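Side-chain contacts in TarM (Staphylococcus aureus subsp. aureus 21178, PDB 4X7R), which belongs to the group 1 glycosyltransferases of the GT-B clan and holds UDP and 3YW in its ligand pockets: residues V250-N255 with G260-S265; E254-T259 with S400-Q405. The protein carries 1 engineered substitution. One frame throughout, in Å; residues are numbered along the deposited sequence.

Interaction 1 of 2, residues V250-N255 with G260-S265. With 3YW ((2S)-2,3-dihydroxypropyl 2-acetamido-2-deoxy-alpha-D-glucopyranoside), chain F.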
loop_
_atom_site.group_PDB
_atom_site.type_symbol
_atom_site.label_atom_id
_atom_site.label_comp_id
_atom_site.label_asym_id
_atom_site.label_seq_id
_atom_site.Cartn_x
_atom_site.Cartn_y
_atom_site.Cartn_z
ATOM N N VAL A 250 -7.649 -8.428 5.078
ATOM C CA VAL A 250 -8.493 -8.892 3.959
ATOM C C VAL A 250 -9.334 -10.123 4.311
ATOM O O VAL A 250 -9.075 -10.806 5.298
ATOM C CB VAL A 250 -7.590 -9.204 2.713
ATOM C CG1 VAL A 250 -6.764 -7.984 2.267
ATOM C CG2 VAL A 250 -6.642 -10.375 3.000
ATOM N N ASN A 251 -10.260 -10.459 3.430
ATOM C CA ASN A 251 -10.976 -11.710 3.517
ATOM C C ASN A 251 -9.879 -12.780 3.228
ATOM O O ASN A 251 -9.152 -12.678 2.229
ATOM C CB ASN A 251 -12.115 -11.752 2.476
ATOM C CG ASN A 251 -12.981 -12.984 2.563
ATOM O OD1 ASN A 251 -12.502 -14.075 2.877
ATOM N ND2 ASN A 251 -14.276 -12.853 2.268
ATOM N N HIS A 252 -9.707 -13.742 4.163
ATOM C CA HIS A 252 -8.667 -14.767 4.104
ATOM C C HIS A 252 -8.916 -15.839 3.020
ATOM O O HIS A 252 -8.036 -16.657 2.754
ATOM C CB HIS A 252 -8.469 -15.395 5.480
ATOM C CG HIS A 252 -9.704 -16.087 5.978
ATOM N ND1 HIS A 252 -10.883 -15.380 6.224
ATOM C CD2 HIS A 252 -9.914 -17.397 6.241
ATOM C CE1 HIS A 252 -11.766 -16.290 6.604
ATOM N NE2 HIS A 252 -11.227 -17.519 6.632
ATOM N N HIS A 253 -10.093 -15.849 2.397
ATOM C CA HIS A 253 -10.323 -16.804 1.319
ATOM C C HIS A 253 -9.700 -16.236 0.045
ATOM O O HIS A 253 -9.597 -15.002 -0.110
ATOM C CB HIS A 253 -11.819 -17.032 1.053
ATOM C CG HIS A 253 -12.571 -17.601 2.205
ATOM N ND1 HIS A 253 -13.141 -16.773 3.179
ATOM C CD2 HIS A 253 -12.925 -18.883 2.455
ATOM C CE1 HIS A 253 -13.781 -17.581 4.013
ATOM N NE2 HIS A 253 -13.684 -18.861 3.619
ATOM N N GLU A 254 -9.310 -17.135 -0.875
ATOM C CA GLU A 254 -8.786 -16.744 -2.177
ATOM C C GLU A 254 -9.900 -16.048 -2.967
ATOM O O GLU A 254 -11.062 -16.484 -2.952
ATOM C CB GLU A 254 -8.262 -17.963 -2.960
ATOM C CG GLU A 254 -6.820 -18.310 -2.637
ATOM C CD GLU A 254 -5.745 -17.546 -3.385
ATOM O OE1 GLU A 254 -5.769 -16.294 -3.387
ATOM O OE2 GLU A 254 -4.840 -18.212 -3.932
ATOM N N ASN A 255 -9.541 -14.917 -3.576
ATOM C CA ASN A 255 -10.430 -14.095 -4.392
ATOM C C ASN A 255 -10.695 -14.816 -5.674
ATOM O O ASN A 255 -9.812 -15.528 -6.154
ATOM C CB ASN A 255 -9.776 -12.752 -4.704
ATOM C CG ASN A 255 -9.361 -11.983 -3.470
ATOM O OD1 ASN A 255 -10.048 -11.976 -2.438
ATOM N ND2 ASN A 255 -8.246 -11.285 -3.571
ATOM N N GLY A 260 -13.012 -22.813 -2.605
ATOM C CA GLY A 260 -12.946 -22.514 -1.182
ATOM C C GLY A 260 -11.550 -22.278 -0.634
ATOM O O GLY A 260 -11.410 -22.030 0.576
ATOM N N ALA A 261 -10.511 -22.302 -1.531
ATOM C CA ALA A 261 -9.096 -22.074 -1.199
ATOM C C ALA A 261 -8.840 -20.828 -0.317
ATOM O O ALA A 261 -9.557 -19.832 -0.417
ATOM C CB ALA A 261 -8.272 -21.966 -2.482
ATOM N N PHE A 262 -7.791 -20.887 0.501
ATOM C CA PHE A 262 -7.358 -19.790 1.369
ATOM C C PHE A 262 -6.145 -19.110 0.779
ATOM O O PHE A 262 -5.337 -19.780 0.153
ATOM C CB PHE A 262 -7.029 -20.328 2.773
ATOM C CG PHE A 262 -8.250 -20.875 3.468
ATOM C CD1 PHE A 262 -9.313 -20.038 3.805
ATOM C CD2 PHE A 262 -8.356 -22.226 3.754
ATOM C CE1 PHE A 262 -10.453 -20.543 4.412
ATOM C CE2 PHE A 262 -9.503 -22.733 4.373
ATOM C CZ PHE A 262 -10.545 -21.885 4.694
ATOM N N LYS A 263 -6.009 -17.786 0.973
ATOM C CA LYS A 263 -4.837 -17.029 0.505
ATOM C C LYS A 263 -3.619 -17.573 1.261
ATOM O O LYS A 263 -3.716 -17.805 2.463
ATOM C CB LYS A 263 -5.001 -15.524 0.782
ATOM C CG LYS A 263 -6.144 -14.860 0.023
ATOM C CD LYS A 263 -6.228 -13.383 0.320
ATOM C CE LYS A 263 -6.989 -12.640 -0.753
ATOM N NZ LYS A 263 -8.278 -12.061 -0.266
ATOM N N LYS A 264 -2.521 -17.855 0.554
ATOM C CA LYS A 264 -1.309 -18.425 1.156
ATOM C C LYS A 264 -0.716 -17.653 2.325
ATOM O O LYS A 264 -0.476 -18.262 3.361
ATOM C CB LYS A 264 -0.242 -18.811 0.118
ATOM C CG LYS A 264 -0.163 -20.336 -0.055
ATOM C CD LYS A 264 -0.879 -20.890 -1.293
ATOM C CE LYS A 264 -2.267 -21.431 -0.999
ATOM N NZ LYS A 264 -3.037 -21.641 -2.251
ATOM N N SER A 265 -0.492 -16.343 2.179
ATOM C CA SER A 265 0.107 -15.511 3.243
ATOM C C SER A 265 -0.744 -15.502 4.497
ATOM O O SER A 265 -0.250 -15.858 5.564
ATOM C CB SER A 265 0.331 -14.079 2.772
ATOM O OG SER A 265 1.138 -14.026 1.610
HETATM O O3A 3YW F . -3.682 -6.651 0.514
HETATM C C4A 3YW F . -5.281 -3.748 2.263
HETATM C C5A 3YW F . -5.032 -4.784 1.195
HETATM O O5 3YW F . -7.209 -3.167 4.588
HETATM C C6A 3YW F . -3.938 -5.750 1.580
HETATM C C5 3YW F . -8.163 -2.140 4.892
HETATM C C6 3YW F . -7.706 -1.499 6.181
HETATM C C4 3YW F . -9.553 -2.770 4.949
HETATM O O6 3YW F . -7.628 -2.438 7.243
HETATM C C3 3YW F . -9.915 -3.256 3.550
HETATM O O4 3YW F . -10.512 -1.803 5.364
HETATM O O3 3YW F . -11.197 -3.885 3.526
HETATM O O7 3YW F . -9.672 -6.462 1.603
HETATM C C7 3YW F . -9.467 -5.434 0.966
HETATM C C8 3YW F . -9.724 -5.349 -0.509
HETATM N N2 3YW F . -9.009 -4.322 1.543
HETATM C C2 3YW F . -8.840 -4.183 2.981
HETATM C C1 3YW F . -7.388 -3.812 3.331
HETATM O O1 3YW F . -6.625 -3.263 2.294
HETATM O O2 3YW F . -4.686 -4.121 -0.021
HETATM O O HOH W 1 -2.670 -16.729 -2.353
#

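Interaction 2 of 2, residues E254-T259 with S400-Q405. With 3YW ((2S)-2,3-dihydroxypropyl 2-acetamido-2-deoxy-alpha-D-glucopyranoside), chain F.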
loop_
_atom_site.group_PDB
_atom_site.type_symbol
_atom_site.label_atom_id
_atom_site.label_comp_id
_atom_site.label_asym_id
_atom_site.label_seq_id
_atom_site.Cartn_x
_atom_site.Cartn_y
_atom_site.Cartn_z
ATOM N N GLU A 254 -9.310 -17.135 -0.875
ATOM C CA GLU A 254 -8.786 -16.744 -2.177
ATOM C C GLU A 254 -9.900 -16.048 -2.967
ATOM O O GLU A 254 -11.062 -16.484 -2.952
ATOM C CB GLU A 254 -8.262 -17.963 -2.960
ATOM C CG GLU A 254 -6.820 -18.310 -2.637
ATOM C CD GLU A 254 -5.745 -17.546 -3.385
ATOM O OE1 GLU A 254 -5.769 -16.294 -3.387
ATOM O OE2 GLU A 254 -4.840 -18.212 -3.932
ATOM N N ASN A 255 -9.541 -14.917 -3.576
ATOM C CA ASN A 255 -10.430 -14.095 -4.392
ATOM C C ASN A 255 -10.695 -14.816 -5.674
ATOM O O ASN A 255 -9.812 -15.528 -6.154
ATOM C CB ASN A 255 -9.776 -12.752 -4.704
ATOM C CG ASN A 255 -9.361 -11.983 -3.470
ATOM O OD1 ASN A 255 -10.048 -11.976 -2.438
ATOM N ND2 ASN A 255 -8.246 -11.285 -3.571
ATOM N N PHE A 256 -11.908 -14.636 -6.232
ATOM C CA PHE A 256 -12.351 -15.238 -7.502
ATOM C C PHE A 256 -12.092 -16.754 -7.546
ATOM O O PHE A 256 -11.539 -17.275 -8.513
ATOM C CB PHE A 256 -11.735 -14.483 -8.702
ATOM C CG PHE A 256 -11.897 -12.984 -8.615
ATOM C CD1 PHE A 256 -13.150 -12.393 -8.750
ATOM C CD2 PHE A 256 -10.806 -12.166 -8.366
ATOM C CE1 PHE A 256 -13.301 -11.011 -8.652
ATOM C CE2 PHE A 256 -10.958 -10.784 -8.276
ATOM C CZ PHE A 256 -12.205 -10.216 -8.423
ATOM N N ASP A 257 -12.475 -17.442 -6.462
ATOM C CA ASP A 257 -12.272 -18.875 -6.290
ATOM C C ASP A 257 -13.541 -19.547 -5.795
ATOM O O ASP A 257 -14.167 -19.074 -4.836
ATOM C CB ASP A 257 -11.107 -19.118 -5.316
ATOM C CG ASP A 257 -10.821 -20.576 -5.034
ATOM O OD1 ASP A 257 -10.203 -21.234 -5.890
ATOM O OD2 ASP A 257 -11.303 -21.089 -3.999
ATOM N N ASP A 258 -13.921 -20.657 -6.458
ATOM C CA ASP A 258 -15.112 -21.418 -6.097
ATOM C C ASP A 258 -14.759 -22.719 -5.370
ATOM O O ASP A 258 -15.648 -23.390 -4.845
ATOM C CB ASP A 258 -16.009 -21.640 -7.328
ATOM C CG ASP A 258 -16.375 -20.354 -8.049
ATOM O OD1 ASP A 258 -16.598 -19.322 -7.358
ATOM O OD2 ASP A 258 -16.404 -20.364 -9.298
ATOM N N THR A 259 -13.453 -23.028 -5.273
ATOM C CA THR A 259 -12.949 -24.226 -4.588
ATOM C C THR A 259 -12.842 -24.048 -3.079
ATOM O O THR A 259 -12.594 -25.029 -2.371
ATOM C CB THR A 259 -11.638 -24.738 -5.202
ATOM O OG1 THR A 259 -10.593 -23.794 -4.983
ATOM C CG2 THR A 259 -11.767 -25.033 -6.660
ATOM N N SER A 400 -17.654 -4.032 -4.601
ATOM C CA SER A 400 -16.563 -4.888 -4.115
ATOM C C SER A 400 -17.065 -6.269 -3.701
ATOM O O SER A 400 -18.134 -6.382 -3.097
ATOM C CB SER A 400 -15.825 -4.220 -2.965
ATOM O OG SER A 400 -14.658 -4.962 -2.662
ATOM N N GLN A 401 -16.308 -7.309 -4.065
ATOM C CA GLN A 401 -16.675 -8.693 -3.760
ATOM C C GLN A 401 -15.977 -9.212 -2.514
ATOM O O GLN A 401 -16.407 -10.230 -1.964
ATOM C CB GLN A 401 -16.392 -9.624 -4.960
ATOM C CG GLN A 401 -17.325 -9.405 -6.156
ATOM C CD GLN A 401 -18.631 -10.144 -6.102
ATOM O OE1 GLN A 401 -18.800 -11.130 -5.378
ATOM N NE2 GLN A 401 -19.568 -9.721 -6.936
ATOM N N TYR A 402 -14.860 -8.578 -2.112
ATOM C CA TYR A 402 -14.121 -9.024 -0.933
ATOM C C TYR A 402 -13.553 -7.824 -0.162
ATOM O O TYR A 402 -12.938 -6.939 -0.763
ATOM C CB TYR A 402 -12.962 -9.990 -1.305
ATOM C CG TYR A 402 -13.313 -11.058 -2.325
ATOM C CD1 TYR A 402 -13.839 -12.287 -1.928
ATOM C CD2 TYR A 402 -13.117 -10.843 -3.688
ATOM C CE1 TYR A 402 -14.168 -13.272 -2.863
ATOM C CE2 TYR A 402 -13.467 -11.810 -4.632
ATOM C CZ TYR A 402 -13.982 -13.026 -4.214
ATOM O OH TYR A 402 -14.326 -13.974 -5.142
ATOM N N GLU A 403 -13.730 -7.814 1.166
ATOM C CA GLU A 403 -13.168 -6.786 2.032
ATOM C C GLU A 403 -12.807 -7.407 3.378
ATOM O O GLU A 403 -13.351 -8.453 3.767
ATOM C CB GLU A 403 -14.163 -5.608 2.272
ATOM C CG GLU A 403 -14.551 -4.752 1.076
ATOM C CD GLU A 403 -13.427 -3.956 0.438
ATOM O OE1 GLU A 403 -12.397 -3.714 1.107
ATOM O OE2 GLU A 403 -13.580 -3.576 -0.746
ATOM N N GLY A 404 -11.943 -6.712 4.089
ATOM C CA GLY A 404 -11.617 -6.983 5.475
ATOM C C GLY A 404 -12.576 -6.164 6.311
ATOM O O GLY A 404 -13.090 -6.629 7.334
ATOM N N GLN A 405 -12.860 -4.939 5.846
ATOM C CA GLN A 405 -13.804 -4.014 6.515
ATOM C C GLN A 405 -14.385 -2.981 5.541
ATOM O O GLN A 405 -15.594 -2.914 5.395
ATOM C CB GLN A 405 -13.152 -3.322 7.732
ATOM C CG GLN A 405 -14.150 -2.537 8.567
ATOM C CD GLN A 405 -13.577 -2.050 9.875
ATOM O OE1 GLN A 405 -12.408 -1.671 9.975
ATOM N NE2 GLN A 405 -14.408 -2.034 10.907
HETATM O O3A 3YW F . -3.682 -6.651 0.514
HETATM C C4A 3YW F . -5.281 -3.748 2.263
HETATM C C5A 3YW F . -5.032 -4.784 1.195
HETATM O O5 3YW F . -7.209 -3.167 4.588
HETATM C C6A 3YW F . -3.938 -5.750 1.580
HETATM C C5 3YW F . -8.163 -2.140 4.892
HETATM C C6 3YW F . -7.706 -1.499 6.181
HETATM C C4 3YW F . -9.553 -2.770 4.949
HETATM O O6 3YW F . -7.628 -2.438 7.243
HETATM C C3 3YW F . -9.915 -3.256 3.550
HETATM O O4 3YW F . -10.512 -1.803 5.364
HETATM O O3 3YW F . -11.197 -3.885 3.526
HETATM O O7 3YW F . -9.672 -6.462 1.603
HETATM C C7 3YW F . -9.467 -5.434 0.966
HETATM C C8 3YW F . -9.724 -5.349 -0.509
HETATM N N2 3YW F . -9.009 -4.322 1.543
HETATM C C2 3YW F . -8.840 -4.183 2.981
HETATM C C1 3YW F . -7.388 -3.812 3.331
HETATM O O1 3YW F . -6.625 -3.263 2.294
HETATM O O2 3YW F . -4.686 -4.121 -0.021
#

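Interaction 1 of 2, residues V250-N255 with G260-S265
The side chain of K263 lies across the backbone of N251-N255 and delivers its amino group among loop oxygens. Its chain is extended as far as CE and turns at the last torsion (chi4 114°). This brings NZ to 2.7 Å from N251 O, nearly in line with the carbonyl bond. NZ also bonds N255 OD1 at 2.8 Å, coming from above the amide plane, 37° out of it. A weak third bond runs from NZ to H253 O at 3.2 Å. These acceptors probably favour the charged amine.

Two backbone bonds tie the segments together at a single bridge, H253 with F262. K263 N donates to H252 O at 2.9 Å, and E254 N donates to A261 O at 2.7 Å.

H252, H253 and F262 form an aromatic cluster. The H252 and F262 rings meet rim to rim, almost coplanar at 8°, with H252 CD2 3.6 Å from F262 CD1. H252 NE2 is bonded to Q293. H253 tilts obliquely against F262.

V250 CG1 approaches 3YW O7 at 3.3 Å. The arrangement is a folded-back loop after strand 243-247, with K263 as N-cap residue of helix 264-271 and V250 contributing to the 3YW pocket.

Interaction 2 of 2, residues E254-T259 with S400-Q405
Y402 reaches from the 400-405 loop to N255 and F256, joining loops from the two Rossmann-like halves of the GT-B fold. E403, in the same loop, fits the first glutamate of the EX7E motif known in this family.

The aromatic contacts centre on the Y402 ring. N255 lies over one face of it. Its OD1, which is also bonded to K263, sits toward the rim of that face, 3.4 Å from Y402 CG. Its CA makes a CH-pi contact over the same face, 4.0 Å from the ring centroid. Y402 also turns an edge to F256 in a T-shaped pair, with planes at 87°. Y402 CE2 stands over the centre of the F256 ring and is 4.1 Å from F256 CE1. The F256 ring is placed there by a CG anti to the carbonyl carbon (chi1 -49°).

One hydrogen bond crosses between the loops. F256 N donates to Y402 OH at 2.7 Å, with a bent N-H...O angle of 142°.

The polar contacts of 400-405 lead to the ligand. S400 OG donates to E403 OE2 at 2.6 Å, and K331 forms a salt bridge with the same oxygen. These bonds hold the carboxylate in place beside the sugar. 3YW O3 donates to E403 OE1 at 2.7 Å and accepts from both G404 N and Q405 N, each at 3.0 Å.

In the fold
Both contacts use the loop between strand 243-247 and helix 264-271, and they share E254 and N255. The centres of interactions 1 and 2 are about 7 Å apart. Interaction 1 is local, with only four residues between its segments. Interaction 2 is long-range, spanning 140 residues to the loop between strand 395-398 and helix 407-414. The first loop follows a strand of the seven-stranded parallel sheet; the second follows one of the six-stranded parallel sheet. N255 links the two contacts, since its side chain meets both K263 and Y402. N251 CB also packs on E403 O. Together they join the two halves of the fold where both loops touch 3YW.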